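Local coordinates for protein putative modification methylase (Thermus thermophilus, PDB 2ZIG) that probably transfers a methyl group from S-adenosyl-L-methionine to the exocyclic N4 of cytosine in DNA, at residues B[69-73]-B[113-119]; B[91-97]-B[168-174]; B[199-205]-B[227-232]. All coordinates share one frame; numbering follows the deposited sequence.

Overall arrangement
Contact 2 lies within the sheet: strands 91-97 and 167-174 pair antiparallel in a Rossmann-like methyltransferase domain, with the other contacts on its two faces. On the face of Val97 and Leu171 lies helix 115-125, which contact 1 joins to helix 66-86. The face of Val94 and Ile170 carries helix 222-232, held in contact 3 to segment 199-205. The centres of contacts 1 and 2, 2 and 3, and 1 and 3 are about 14, 12 and 25 Å apart. Contacts 2 and 3 come nearest the S-adenosyl-L-methionine site, empty in this chain: the side chains of Val96 and Leu228 are each about 9 Å from that of Thr248. All three contacts touch the second subunit.

Contact 1: B[69-73]-B[113-119]; sequences YEAFL and FPLHADI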
loop_
_atom_site.group_PDB
_atom_site.type_symbol
_atom_site.label_atom_id
_atom_site.label_comp_id
_atom_site.label_asym_id
_atom_site.label_seq_id
_atom_site.Cartn_x
_atom_site.Cartn_y
_atom_site.Cartn_z
ATOM N N TYR B 69 -3.329 -0.003 18.912
ATOM C CA TYR B 69 -2.801 -0.222 17.575
ATOM C C TYR B 69 -1.344 -0.688 17.608
ATOM O O TYR B 69 -1.007 -1.718 17.025
ATOM C CB TYR B 69 -2.928 1.076 16.769
ATOM C CG TYR B 69 -2.627 0.935 15.298
ATOM C CD1 TYR B 69 -3.375 0.078 14.492
ATOM C CD2 TYR B 69 -1.585 1.647 14.712
ATOM C CE1 TYR B 69 -3.087 -0.070 13.140
ATOM C CE2 TYR B 69 -1.288 1.509 13.361
ATOM C CZ TYR B 69 -2.043 0.648 12.583
ATOM O OH TYR B 69 -1.745 0.503 11.248
ATOM N N GLU B 70 -0.486 0.066 18.294
ATOM C CA GLU B 70 0.932 -0.289 18.390
ATOM C C GLU B 70 1.124 -1.654 19.042
ATOM O O GLU B 70 1.913 -2.476 18.566
ATOM C CB GLU B 70 1.712 0.755 19.194
ATOM C CG GLU B 70 1.611 2.175 18.677
ATOM C CD GLU B 70 1.850 2.281 17.185
ATOM O OE1 GLU B 70 2.924 1.842 16.715
ATOM O OE2 GLU B 70 0.961 2.811 16.484
ATOM N N ALA B 71 0.409 -1.888 20.137
ATOM C CA ALA B 71 0.503 -3.158 20.846
ATOM C C ALA B 71 0.076 -4.305 19.922
ATOM O O ALA B 71 0.659 -5.388 19.947
ATOM C CB ALA B 71 -0.369 -3.123 22.090
ATOM N N PHE B 72 -0.948 -4.062 19.111
ATOM C CA PHE B 72 -1.432 -5.065 18.172
ATOM C C PHE B 72 -0.321 -5.353 17.165
ATOM O O PHE B 72 0.020 -6.504 16.914
ATOM C CB PHE B 72 -2.683 -4.550 17.450
ATOM C CG PHE B 72 -3.242 -5.514 16.441
ATOM C CD1 PHE B 72 -3.605 -6.806 16.817
ATOM C CD2 PHE B 72 -3.402 -5.133 15.114
ATOM C CE1 PHE B 72 -4.117 -7.708 15.879
ATOM C CE2 PHE B 72 -3.915 -6.029 14.166
ATOM C CZ PHE B 72 -4.272 -7.317 14.550
ATOM N N LEU B 73 0.249 -4.297 16.597
ATOM C CA LEU B 73 1.334 -4.451 15.635
ATOM C C LEU B 73 2.471 -5.270 16.233
ATOM O O LEU B 73 3.027 -6.155 15.580
ATOM C CB LEU B 73 1.857 -3.081 15.210
ATOM C CG LEU B 73 0.933 -2.296 14.281
ATOM C CD1 LEU B 73 1.502 -0.914 14.030
ATOM C CD2 LEU B 73 0.782 -3.066 12.971
ATOM N N PHE B 113 -6.521 3.643 9.687
ATOM C CA PHE B 113 -5.241 3.162 10.174
ATOM C C PHE B 113 -4.599 2.440 8.994
ATOM O O PHE B 113 -5.193 1.523 8.435
ATOM C CB PHE B 113 -5.435 2.206 11.358
ATOM C CG PHE B 113 -5.395 2.892 12.700
ATOM C CD1 PHE B 113 -4.222 3.482 13.154
ATOM C CD2 PHE B 113 -6.541 2.989 13.484
ATOM C CE1 PHE B 113 -4.190 4.165 14.372
ATOM C CE2 PHE B 113 -6.520 3.670 14.703
ATOM C CZ PHE B 113 -5.342 4.261 15.147
ATOM N N PRO B 114 -3.392 2.867 8.581
ATOM C CA PRO B 114 -2.670 2.258 7.453
ATOM C C PRO B 114 -2.033 0.912 7.818
ATOM O O PRO B 114 -0.821 0.736 7.705
ATOM C CB PRO B 114 -1.625 3.315 7.113
ATOM C CG PRO B 114 -1.264 3.849 8.470
ATOM C CD PRO B 114 -2.625 3.995 9.148
ATOM N N LEU B 115 -2.867 -0.029 8.247
ATOM C CA LEU B 115 -2.413 -1.354 8.656
ATOM C C LEU B 115 -1.413 -2.025 7.716
ATOM O O LEU B 115 -0.375 -2.521 8.160
ATOM C CB LEU B 115 -3.613 -2.282 8.822
ATOM C CG LEU B 115 -3.728 -3.119 10.098
ATOM C CD1 LEU B 115 -4.631 -4.313 9.806
ATOM C CD2 LEU B 115 -2.358 -3.585 10.582
ATOM N N HIS B 116 -1.726 -2.051 6.421
ATOM C CA HIS B 116 -0.852 -2.703 5.457
ATOM C C HIS B 116 0.533 -2.051 5.418
ATOM O O HIS B 116 1.548 -2.735 5.259
ATOM C CB HIS B 116 -1.469 -2.677 4.049
ATOM C CG HIS B 116 -1.161 -1.427 3.278
ATOM N ND1 HIS B 116 -1.835 -0.240 3.477
ATOM C CD2 HIS B 116 -0.219 -1.172 2.340
ATOM C CE1 HIS B 116 -1.321 0.693 2.695
ATOM N NE2 HIS B 116 -0.338 0.154 1.996
ATOM N N ALA B 117 0.570 -0.731 5.560
ATOM C CA ALA B 117 1.834 -0.011 5.518
ATOM C C ALA B 117 2.661 -0.269 6.774
ATOM O O ALA B 117 3.879 -0.416 6.697
ATOM C CB ALA B 117 1.579 1.485 5.349
ATOM N N ASP B 118 2.001 -0.314 7.926
ATOM C CA ASP B 118 2.693 -0.575 9.180
ATOM C C ASP B 118 3.272 -1.979 9.138
ATOM O O ASP B 118 4.379 -2.216 9.624
ATOM C CB ASP B 118 1.731 -0.434 10.369
ATOM C CG ASP B 118 1.586 1.009 10.830
ATOM O OD1 ASP B 118 2.622 1.608 11.185
ATOM O OD2 ASP B 118 0.458 1.546 10.832
ATOM N N ILE B 119 2.527 -2.903 8.533
ATOM C CA ILE B 119 2.969 -4.286 8.423
ATOM C C ILE B 119 4.190 -4.368 7.511
ATOM O O ILE B 119 5.198 -4.977 7.875
ATOM C CB ILE B 119 1.847 -5.197 7.858
ATOM C CG1 ILE B 119 0.628 -5.183 8.792
ATOM C CG2 ILE B 119 2.363 -6.624 7.676
ATOM C CD1 ILE B 119 0.889 -5.728 10.146
#
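Helices 66-86 and 115-125, on one side of the Rossmann-like methyltransferase sheet, are joined where Tyr69 of the first reaches Phe113, just before the second, and Asp118 in its opening turn. Tyr69 sets CG anti to its backbone N (chi1 -170°), which carries the ring across to the start of helix 115-125. Phe113 covers one face of this ring in a face-to-face stack, the centroids of the Tyr69 and Phe113 rings 4.1 Å apart and the planes at 27°. Phe113 CD1 lies over the centre of the Tyr69 ring, and its nearest atom there is Tyr69 CE2, at 3.5 Å. At the far end of the ring Tyr69 OH donates to Asp118 OD2 in a very short bond of 2.5 Å. The acceptor lies in the plane of the phenol, while the carboxylate is turned 70° from it, so one edge of the ring is committed to Asp118 and one face to Phe113. The salt bridge of its other oxygen, OD1, with Arg124 of the second subunit would probably favour a negative charge on Asp118. Next to the Tyr69-Asp118 bond, Leu73 spreads its two methyls: CD1 meets Asp118 CB at 3.7 Å, and CD2 touches Leu115 CD2 at 4.0 Å and Ile119 CD1 at 3.9 Å. Ile119 continues the packing along helix 66-86 to Leu76 and Trp80, while Leu115 rests on Val97 and Ile119 on Ile95 of strand 91-97, so that here helix 115-125 lies between segment 69-73 and the sheet.

Contact 2: B[91-97]-B[168-174]; sequences GRLVIVV and EYILMQR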
loop_
_atom_site.group_PDB
_atom_site.type_symbol
_atom_site.label_atom_id
_atom_site.label_comp_id
_atom_site.label_asym_id
_atom_site.label_seq_id
_atom_site.Cartn_x
_atom_site.Cartn_y
_atom_site.Cartn_z
ATOM N N GLY B 91 11.341 -18.685 0.437
ATOM C CA GLY B 91 9.915 -18.818 0.673
ATOM C C GLY B 91 9.360 -17.448 1.029
ATOM O O GLY B 91 10.122 -16.512 1.261
ATOM N N ARG B 92 8.044 -17.312 1.093
ATOM C CA ARG B 92 7.493 -16.004 1.405
ATOM C C ARG B 92 6.289 -16.006 2.319
ATOM O O ARG B 92 5.588 -17.009 2.468
ATOM C CB ARG B 92 7.145 -15.257 0.109
ATOM C CG ARG B 92 6.034 -15.887 -0.727
ATOM C CD ARG B 92 5.727 -15.045 -1.968
ATOM N NE ARG B 92 6.848 -15.039 -2.906
ATOM C CZ ARG B 92 6.953 -14.223 -3.952
ATOM N NH1 ARG B 92 6.004 -13.328 -4.209
ATOM N NH2 ARG B 92 8.011 -14.304 -4.746
ATOM N N LEU B 93 6.081 -14.858 2.951
ATOM C CA LEU B 93 4.949 -14.639 3.829
ATOM C C LEU B 93 4.007 -13.702 3.062
ATOM O O LEU B 93 4.370 -12.570 2.735
ATOM C CB LEU B 93 5.421 -13.993 5.133
ATOM C CG LEU B 93 4.423 -13.199 5.977
ATOM C CD1 LEU B 93 3.417 -14.118 6.652
ATOM C CD2 LEU B 93 5.196 -12.411 7.010
ATOM N N VAL B 94 2.813 -14.191 2.751
ATOM C CA VAL B 94 1.820 -13.404 2.020
ATOM C C VAL B 94 0.761 -12.988 3.032
ATOM O O VAL B 94 0.184 -13.834 3.713
ATOM C CB VAL B 94 1.149 -14.240 0.902
ATOM C CG1 VAL B 94 0.205 -13.368 0.084
ATOM C CG2 VAL B 94 2.205 -14.833 -0.003
ATOM N N ILE B 95 0.506 -11.688 3.134
ATOM C CA ILE B 95 -0.469 -11.183 4.095
ATOM C C ILE B 95 -1.592 -10.379 3.434
ATOM O O ILE B 95 -1.353 -9.335 2.822
ATOM C CB ILE B 95 0.231 -10.300 5.152
ATOM C CG1 ILE B 95 1.414 -11.066 5.764
ATOM C CG2 ILE B 95 -0.746 -9.923 6.238
ATOM C CD1 ILE B 95 2.298 -10.234 6.682
ATOM N N VAL B 96 -2.817 -10.882 3.550
ATOM C CA VAL B 96 -3.981 -10.213 2.975
ATOM C C VAL B 96 -4.500 -9.273 4.054
ATOM O O VAL B 96 -5.043 -9.712 5.068
ATOM C CB VAL B 96 -5.059 -11.234 2.585
ATOM C CG1 VAL B 96 -6.257 -10.519 1.970
ATOM C CG2 VAL B 96 -4.464 -12.253 1.605
ATOM N N VAL B 97 -4.312 -7.973 3.825
ATOM C CA VAL B 97 -4.699 -6.946 4.791
ATOM C C VAL B 97 -5.519 -5.816 4.198
ATOM O O VAL B 97 -5.151 -5.259 3.172
ATOM C CB VAL B 97 -3.466 -6.226 5.401
ATOM C CG1 VAL B 97 -3.786 -5.777 6.796
ATOM C CG2 VAL B 97 -2.249 -7.097 5.343
ATOM N N GLU B 168 -8.007 -4.184 -0.698
ATOM C CA GLU B 168 -7.231 -4.775 0.376
ATOM C C GLU B 168 -5.866 -5.012 -0.255
ATOM O O GLU B 168 -5.746 -5.075 -1.479
ATOM C CB GLU B 168 -7.846 -6.075 0.877
ATOM C CG GLU B 168 -8.974 -5.822 1.849
ATOM C CD GLU B 168 -9.390 -7.064 2.581
ATOM O OE1 GLU B 168 -8.498 -7.872 2.920
ATOM O OE2 GLU B 168 -10.604 -7.221 2.832
ATOM N N TYR B 169 -4.841 -5.129 0.575
ATOM C CA TYR B 169 -3.487 -5.292 0.080
ATOM C C TYR B 169 -2.946 -6.696 0.300
ATOM O O TYR B 169 -3.077 -7.257 1.379
ATOM C CB TYR B 169 -2.569 -4.286 0.781
ATOM C CG TYR B 169 -3.055 -2.853 0.719
ATOM C CD1 TYR B 169 -2.617 -1.985 -0.279
ATOM C CD2 TYR B 169 -3.983 -2.378 1.641
ATOM C CE1 TYR B 169 -3.098 -0.664 -0.355
ATOM C CE2 TYR B 169 -4.467 -1.073 1.575
ATOM C CZ TYR B 169 -4.021 -0.222 0.574
ATOM O OH TYR B 169 -4.509 1.066 0.517
ATOM N N ILE B 170 -2.346 -7.271 -0.733
ATOM C CA ILE B 170 -1.772 -8.596 -0.573
ATOM C C ILE B 170 -0.280 -8.372 -0.529
ATOM O O ILE B 170 0.366 -8.260 -1.560
ATOM C CB ILE B 170 -2.146 -9.540 -1.729
ATOM C CG1 ILE B 170 -3.668 -9.710 -1.772
ATOM C CG2 ILE B 170 -1.495 -10.914 -1.516
ATOM C CD1 ILE B 170 -4.163 -10.575 -2.927
ATOM N N LEU B 171 0.241 -8.267 0.692
ATOM C CA LEU B 171 1.659 -8.035 0.934
ATOM C C LEU B 171 2.493 -9.270 0.645
ATOM O O LEU B 171 2.095 -10.385 0.954
ATOM C CB LEU B 171 1.862 -7.595 2.382
ATOM C CG LEU B 171 0.998 -6.393 2.788
ATOM C CD1 LEU B 171 1.184 -6.087 4.270
ATOM C CD2 LEU B 171 1.385 -5.197 1.944
ATOM N N MET B 172 3.657 -9.059 0.046
ATOM C CA MET B 172 4.559 -10.147 -0.297
ATOM C C MET B 172 5.898 -9.899 0.394
ATOM O O MET B 172 6.617 -8.953 0.062
ATOM C CB MET B 172 4.753 -10.194 -1.812
ATOM C CG MET B 172 3.457 -10.243 -2.607
ATOM S SD MET B 172 2.822 -11.907 -2.801
ATOM C CE MET B 172 1.511 -11.639 -4.002
ATOM N N GLN B 173 6.218 -10.753 1.361
ATOM C CA GLN B 173 7.456 -10.628 2.108
ATOM C C GLN B 173 8.275 -11.897 1.948
ATOM O O GLN B 173 7.906 -12.952 2.464
ATOM C CB GLN B 173 7.137 -10.369 3.575
ATOM C CG GLN B 173 6.310 -9.106 3.781
ATOM C CD GLN B 173 7.028 -7.871 3.291
ATOM O OE1 GLN B 173 6.523 -7.136 2.439
ATOM N NE2 GLN B 173 8.223 -7.633 3.829
ATOM N N ARG B 174 9.390 -11.785 1.232
ATOM C CA ARG B 174 10.251 -12.930 0.966
ATOM C C ARG B 174 11.445 -13.054 1.893
ATOM O O ARG B 174 12.092 -12.063 2.227
ATOM C CB ARG B 174 10.746 -12.875 -0.484
ATOM C CG ARG B 174 11.529 -14.098 -0.934
ATOM C CD ARG B 174 11.688 -14.127 -2.450
ATOM N NE ARG B 174 12.468 -13.000 -2.951
ATOM C CZ ARG B 174 12.601 -12.694 -4.240
ATOM N NH1 ARG B 174 13.330 -11.650 -4.609
ATOM N NH2 ARG B 174 11.997 -13.425 -5.165
HETATM O O HOH W 1 -8.141 -9.573 5.174
#
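Val97 and Tyr169 form the hydrogen-bonded pair at the C-terminal end of strand 91-97, antiparallel to strand 167-174 in the Rossmann-like methyltransferase sheet. Tyr169 N gives a bond of 2.6 Å to Val97 O, and Val97 N returns one to Tyr169 O, nearly straight at 177°. Leu93 with Gln173 and Ile95 with Leu171 repeat this pair of reciprocal hydrogen bonds. Beside Val97 and Tyr169 runs Glu168. Its CB rests on Val97 O at 3.6 Å, and CG, anti to the carbonyl carbon (chi1 -81°), stays 4.1 Å from Val97 O. The chain is extended from there, bringing OE1 to 3.6 Å from Val96 CG1. OE1 also accepts a hydrogen bond from a water at 2.8 Å, and the same water donates to Val96 O at 3.1 Å, bridging the strands. A leucine in place of Glu168 would remove the carboxylate and would probably leave that water held less firmly, with one proton robbed of its acceptor. Helix 115-125 covers the face of Val97 and Leu171, helix 222-232 that of Val94 and Val96. Met172 SD lies beside Arg92 NH1, in the guanidinium plane. On the same face the methyls Val94 CG1 and Ile170 CG2 press together at a tight 3.4 Å.

Contact 3: B[199-205]-B[227-232]; sequences RFFRQIW and RLVRMF
Phe200 O, with Met231 CE of the facing helix beside it, accepts two N-H groups: Trp205 NE1 at 2.8 Å (152° at the hydrogen) and, weakly, Arg202 N, which closes an inverse gamma turn centred on Phe201. The indole bond ties the end of helix 194-200 to strand 204-205, an outermost strand, within this chain, of the Rossmann-like methyltransferase sheet, and both pack against helix 222-232. Arg227 threads between Phe200 and Trp205, with CG anti to the backbone N (chi1 -167°). Its CG stands over one face of Phe200, 3.6 Å from the ring centroid, and its CD over the six-membered ring of Trp205, 3.4 Å from that centroid. The guanidinium then lies only 24° from the Phe200 plane, NE 3.2 Å from Phe200 CE1, and, turned steeply to the indole, puts CZ over the five-membered ring of Trp205 in a cation-pi contact. NH1 is held by a salt bridge to Asp207, which gives the buried arginine a counter-charge. Arg230 approaches Phe200 differently: NH1 sits in the ring plane at its edge. Met231 reaches in among the three rings: its SD makes Met-aromatic contacts with Phe200 and Phe201, its CE makes a CH-pi contact centred over the Phe201 face, 3.6 Å from the centroid, and SD also meets the edge of Trp205, in the indole plane. Phe201 points its edge toward the face of Phe232 in an offset edge-to-face pair and stacks on Phe197 of the preceding helix. At the indole's far corner, Trp205 CH2 touches Leu228 CD2 at 3.6 Å.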
loop_
_atom_site.group_PDB
_atom_site.type_symbol
_atom_site.label_atom_id
_atom_site.label_comp_id
_atom_site.label_asym_id
_atom_site.label_seq_id
_atom_site.Cartn_x
_atom_site.Cartn_y
_atom_site.Cartn_z
ATOM N N ARG B 199 -3.302 -14.265 -15.957
ATOM C CA ARG B 199 -4.389 -13.762 -15.135
ATOM C C ARG B 199 -3.935 -13.573 -13.683
ATOM O O ARG B 199 -4.287 -12.581 -13.050
ATOM C CB ARG B 199 -5.568 -14.724 -15.160
ATOM C CG ARG B 199 -6.782 -14.227 -14.390
ATOM C CD ARG B 199 -7.837 -15.314 -14.335
ATOM N NE ARG B 199 -7.996 -15.940 -15.642
ATOM C CZ ARG B 199 -8.266 -17.227 -15.817
ATOM N NH1 ARG B 199 -8.409 -18.016 -14.757
ATOM N NH2 ARG B 199 -8.384 -17.729 -17.043
ATOM N N PHE B 200 -3.147 -14.515 -13.167
ATOM C CA PHE B 200 -2.679 -14.452 -11.780
ATOM C C PHE B 200 -1.535 -13.475 -11.522
ATOM O O PHE B 200 -1.587 -12.674 -10.581
ATOM C CB PHE B 200 -2.214 -15.823 -11.292
ATOM C CG PHE B 200 -3.254 -16.892 -11.363
ATOM C CD1 PHE B 200 -4.594 -16.583 -11.570
ATOM C CD2 PHE B 200 -2.892 -18.223 -11.174
ATOM C CE1 PHE B 200 -5.555 -17.577 -11.583
ATOM C CE2 PHE B 200 -3.848 -19.225 -11.186
ATOM C CZ PHE B 200 -5.180 -18.906 -11.389
ATOM N N PHE B 201 -0.489 -13.563 -12.337
ATOM C CA PHE B 201 0.663 -12.696 -12.151
ATOM C C PHE B 201 0.505 -11.291 -12.723
ATOM O O PHE B 201 1.095 -10.942 -13.744
ATOM C CB PHE B 201 1.926 -13.357 -12.711
ATOM C CG PHE B 201 2.409 -14.523 -11.895
ATOM C CD1 PHE B 201 1.903 -15.800 -12.110
ATOM C CD2 PHE B 201 3.323 -14.330 -10.855
ATOM C CE1 PHE B 201 2.296 -16.874 -11.295
ATOM C CE2 PHE B 201 3.720 -15.394 -10.035
ATOM C CZ PHE B 201 3.206 -16.660 -10.255
ATOM N N ARG B 202 -0.313 -10.496 -12.050
ATOM C CA ARG B 202 -0.551 -9.109 -12.419
ATOM C C ARG B 202 -0.701 -8.401 -11.082
ATOM O O ARG B 202 -0.933 -9.056 -10.068
ATOM C CB ARG B 202 -1.813 -8.973 -13.266
ATOM C CG ARG B 202 -3.062 -9.529 -12.630
ATOM C CD ARG B 202 -4.259 -9.200 -13.504
ATOM N NE ARG B 202 -4.183 -9.847 -14.806
ATOM C CZ ARG B 202 -4.464 -9.245 -15.959
ATOM N NH1 ARG B 202 -4.375 -9.920 -17.102
ATOM N NH2 ARG B 202 -4.808 -7.965 -15.976
ATOM N N GLN B 203 -0.570 -7.082 -11.060
ATOM C CA GLN B 203 -0.632 -6.382 -9.792
ATOM C C GLN B 203 -2.021 -6.076 -9.242
ATOM O O GLN B 203 -2.156 -5.727 -8.075
ATOM C CB GLN B 203 0.224 -5.103 -9.855
ATOM C CG GLN B 203 0.290 -4.361 -8.527
ATOM C CD GLN B 203 1.554 -3.531 -8.349
ATOM O OE1 GLN B 203 2.003 -2.844 -9.264
ATOM N NE2 GLN B 203 2.114 -3.578 -7.155
ATOM N N ILE B 204 -3.057 -6.215 -10.061
ATOM C CA ILE B 204 -4.410 -5.951 -9.578
ATOM C C ILE B 204 -5.360 -7.102 -9.916
ATOM O O ILE B 204 -5.434 -7.547 -11.065
ATOM C CB ILE B 204 -4.966 -4.626 -10.172
ATOM C CG1 ILE B 204 -4.062 -3.465 -9.757
ATOM C CG2 ILE B 204 -6.393 -4.361 -9.669
ATOM C CD1 ILE B 204 -4.513 -2.106 -10.280
ATOM N N TRP B 205 -6.051 -7.606 -8.896
ATOM C CA TRP B 205 -7.021 -8.682 -9.076
ATOM C C TRP B 205 -8.407 -8.072 -8.896
ATOM O O TRP B 205 -8.768 -7.655 -7.793
ATOM C CB TRP B 205 -6.814 -9.792 -8.035
ATOM C CG TRP B 205 -5.573 -10.623 -8.252
ATOM C CD1 TRP B 205 -4.715 -10.553 -9.315
ATOM C CD2 TRP B 205 -5.078 -11.671 -7.407
ATOM N NE1 TRP B 205 -3.723 -11.487 -9.185
ATOM C CE2 TRP B 205 -3.920 -12.189 -8.024
ATOM C CE3 TRP B 205 -5.500 -12.221 -6.187
ATOM C CZ2 TRP B 205 -3.169 -13.241 -7.460
ATOM C CZ3 TRP B 205 -4.758 -13.259 -5.625
ATOM C CH2 TRP B 205 -3.603 -13.758 -6.264
ATOM N N ARG B 227 -5.383 -19.266 -5.536
ATOM C CA ARG B 227 -4.551 -18.581 -6.513
ATOM C C ARG B 227 -3.148 -18.347 -5.930
ATOM O O ARG B 227 -2.143 -18.575 -6.600
ATOM C CB ARG B 227 -5.225 -17.258 -6.896
ATOM C CG ARG B 227 -4.659 -16.559 -8.111
ATOM C CD ARG B 227 -5.546 -15.373 -8.538
ATOM N NE ARG B 227 -6.791 -15.790 -9.189
ATOM C CZ ARG B 227 -7.640 -14.958 -9.793
ATOM N NH1 ARG B 227 -7.393 -13.647 -9.828
ATOM N NH2 ARG B 227 -8.721 -15.437 -10.399
ATOM N N LEU B 228 -3.079 -17.918 -4.675
ATOM C CA LEU B 228 -1.791 -17.659 -4.035
ATOM C C LEU B 228 -0.984 -18.949 -3.868
ATOM O O LEU B 228 0.212 -18.984 -4.162
ATOM C CB LEU B 228 -2.009 -16.966 -2.683
ATOM C CG LEU B 228 -2.589 -15.548 -2.833
ATOM C CD1 LEU B 228 -3.047 -14.993 -1.473
ATOM C CD2 LEU B 228 -1.522 -14.636 -3.469
ATOM N N VAL B 229 -1.644 -20.012 -3.414
ATOM C CA VAL B 229 -0.968 -21.290 -3.245
ATOM C C VAL B 229 -0.354 -21.729 -4.577
ATOM O O VAL B 229 0.822 -22.088 -4.637
ATOM C CB VAL B 229 -1.942 -22.388 -2.753
ATOM C CG1 VAL B 229 -1.256 -23.757 -2.793
ATOM C CG2 VAL B 229 -2.393 -22.089 -1.333
ATOM N N ARG B 230 -1.144 -21.683 -5.647
ATOM C CA ARG B 230 -0.661 -22.098 -6.964
ATOM C C ARG B 230 0.481 -21.241 -7.483
ATOM O O ARG B 230 1.332 -21.723 -8.231
ATOM C CB ARG B 230 -1.805 -22.077 -7.978
ATOM C CG ARG B 230 -2.965 -22.996 -7.611
ATOM C CD ARG B 230 -4.015 -22.979 -8.690
ATOM N NE ARG B 230 -3.458 -23.412 -9.967
ATOM C CZ ARG B 230 -4.065 -23.256 -11.135
ATOM N NH1 ARG B 230 -5.258 -22.670 -11.188
ATOM N NH2 ARG B 230 -3.483 -23.691 -12.246
ATOM N N MET B 231 0.502 -19.974 -7.083
ATOM C CA MET B 231 1.535 -19.050 -7.537
ATOM C C MET B 231 2.824 -19.067 -6.730
ATOM O O MET B 231 3.891 -18.813 -7.272
ATOM C CB MET B 231 1.020 -17.609 -7.514
ATOM C CG MET B 231 -0.128 -17.292 -8.439
ATOM S SD MET B 231 -0.799 -15.680 -7.961
ATOM C CE MET B 231 0.587 -14.546 -8.457
ATOM N N PHE B 232 2.737 -19.361 -5.442
ATOM C CA PHE B 232 3.931 -19.297 -4.633
ATOM C C PHE B 232 4.320 -20.507 -3.808
ATOM O O PHE B 232 4.865 -20.353 -2.722
ATOM C CB PHE B 232 3.845 -18.048 -3.752
ATOM C CG PHE B 232 3.677 -16.777 -4.539
ATOM C CD1 PHE B 232 4.708 -16.313 -5.362
ATOM C CD2 PHE B 232 2.474 -16.072 -4.506
ATOM C CE1 PHE B 232 4.543 -15.164 -6.146
ATOM C CE2 PHE B 232 2.299 -14.922 -5.287
ATOM C CZ PHE B 232 3.340 -14.469 -6.109
#